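Local coordinates for protein putative transcriptional regulator (Bacillus cytotoxicus NVH 391-98, PDB 3K4H) that probably regulates transcription as a sugar-responsive DNA-binding repressor of the LacI family, with a glycan bound in the pocket of its effector-binding region, at residues A[215-218]-A[219-223]. Numbering follows the deposited sequence.
Sequences GFVV and PKDVS
Asp221 reaches back along the chain to Val217 and, with the backbone, ties off a tight turn in two places. Its carboxylate oxygen OD2 accepts a hydrogen bond from the amide N of Val217 at 2.7 Å. The N-H comes in on the anti side of the carboxylate, slightly out of its plane, and the bond is bent to 145°. In the reverse direction the amide N of Asp221 meets the carbonyl O of Val217 at 2.9 Å, a straighter bond. Main-chain N and O of one residue are thus both paired with one aspartate, whose CG lies anti to its own carbonyl carbon (chi1 -59°), a rotation that sends the carboxylate toward the N-H of Val217. The same side chain borders Phe216: Asp221 CB sits at the edge of the ring, in its plane, 3.9 Å from CD1. Ring and carboxylate planes stand 79° apart.

The cis peptide bond between Val218 and Pro219 bends the chain sharply at the proline, making residues 217-220 a type VIa beta turn, somewhat off the ideal angles. Val217 O is not hydrogen-bonded to Lys220 N; its bond to Asp221 N, one residue further on, closes the bend. The loop links helix 201-213, ended by a Schellman motif at Gly215, to strand 223-227 of the mixed sheet, a helix-to-strand connection of the periplasmic-binding-protein-like fold. On one flank the CG and CD methylenes of Lys220 pack against Val217 CB and CG1, the two side chains crossing at a slant. Val218 shares the rotamer of Val217, with CG1 anti to the backbone N; this methyl lies 3.9 Å from Pro219 CB and also approaches the carbonyl O of Val222. Buried Val218 and Val222 both rest on Leu211 of the preceding helix, while Phe216 and Val222 touch Met187 at the end of helix 176-187.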
loop_
_atom_site.group_PDB
_atom_site.type_symbol
_atom_site.label_atom_id
_atom_site.label_comp_id
_atom_site.label_asym_id
_atom_site.label_seq_id
_atom_site.Cartn_x
_atom_site.Cartn_y
_atom_site.Cartn_z
ATOM N N GLY A 215 29.703 26.522 -3.153
ATOM C CA GLY A 215 30.455 26.630 -1.925
ATOM C C GLY A 215 29.655 26.283 -0.685
ATOM O O GLY A 215 30.088 26.549 0.443
ATOM N N PHE A 216 28.484 25.685 -0.873
ATOM C CA PHE A 216 27.748 25.156 0.274
ATOM C C PHE A 216 28.337 23.829 0.720
ATOM O O PHE A 216 29.119 23.184 0.013
ATOM C CB PHE A 216 26.268 24.962 -0.043
ATOM C CG PHE A 216 25.540 26.222 -0.329
ATOM C CD1 PHE A 216 24.925 26.914 0.686
ATOM C CD2 PHE A 216 25.469 26.717 -1.620
ATOM C CE1 PHE A 216 24.238 28.103 0.401
ATOM C CE2 PHE A 216 24.806 27.885 -1.908
ATOM C CZ PHE A 216 24.186 28.579 -0.919
ATOM N N VAL A 217 27.946 23.411 1.907
ATOM C CA VAL A 217 28.422 22.148 2.404
ATOM C C VAL A 217 27.231 21.327 2.772
ATOM O O VAL A 217 26.357 21.778 3.516
ATOM C CB VAL A 217 29.418 22.299 3.593
ATOM C CG1 VAL A 217 29.654 20.978 4.278
ATOM C CG2 VAL A 217 30.742 22.824 3.082
ATOM N N VAL A 218 27.198 20.118 2.240
ATOM C CA VAL A 218 26.203 19.154 2.676
ATOM C C VAL A 218 26.853 18.280 3.743
ATOM O O VAL A 218 27.951 17.768 3.523
ATOM C CB VAL A 218 25.638 18.321 1.498
ATOM C CG1 VAL A 218 24.554 17.386 1.979
ATOM C CG2 VAL A 218 25.096 19.223 0.434
ATOM N N PRO A 219 26.184 18.112 4.900
ATOM C CA PRO A 219 24.851 18.614 5.201
ATOM C C PRO A 219 24.748 19.767 6.180
ATOM O O PRO A 219 23.651 20.002 6.726
ATOM C CB PRO A 219 24.225 17.426 5.871
ATOM C CG PRO A 219 25.325 16.882 6.671
ATOM C CD PRO A 219 26.585 17.086 5.873
ATOM N N LYS A 220 25.846 20.477 6.430
ATOM C CA LYS A 220 25.782 21.561 7.398
ATOM C C LYS A 220 24.832 22.661 6.916
ATOM O O LYS A 220 23.998 23.131 7.686
ATOM C CB LYS A 220 27.163 22.111 7.769
ATOM C CG LYS A 220 27.941 22.745 6.642
ATOM C CD LYS A 220 29.039 23.722 7.139
ATOM C CE LYS A 220 30.209 23.031 7.866
ATOM N NZ LYS A 220 31.487 23.791 7.748
ATOM N N ASP A 221 24.941 23.042 5.644
ATOM C CA ASP A 221 24.121 24.117 5.104
ATOM C C ASP A 221 22.763 23.620 4.578
ATOM O O ASP A 221 21.732 24.294 4.736
ATOM C CB ASP A 221 24.874 24.855 3.993
ATOM C CG ASP A 221 26.198 25.451 4.460
ATOM O OD1 ASP A 221 26.226 26.121 5.505
ATOM O OD2 ASP A 221 27.213 25.274 3.760
ATOM N N VAL A 222 22.765 22.451 3.946
ATOM C CA VAL A 222 21.551 21.930 3.332
ATOM C C VAL A 222 21.555 20.437 3.486
ATOM O O VAL A 222 22.557 19.798 3.186
ATOM C CB VAL A 222 21.470 22.252 1.819
ATOM C CG1 VAL A 222 20.243 21.628 1.205
ATOM C CG2 VAL A 222 21.423 23.719 1.578
ATOM N N SER A 223 20.441 19.892 3.963
ATOM C CA SER A 223 20.244 18.454 4.032
ATOM C C SER A 223 19.530 17.962 2.762
ATOM O O SER A 223 18.616 18.626 2.247
ATOM C CB SER A 223 19.424 18.078 5.275
ATOM O OG SER A 223 20.050 18.516 6.466
#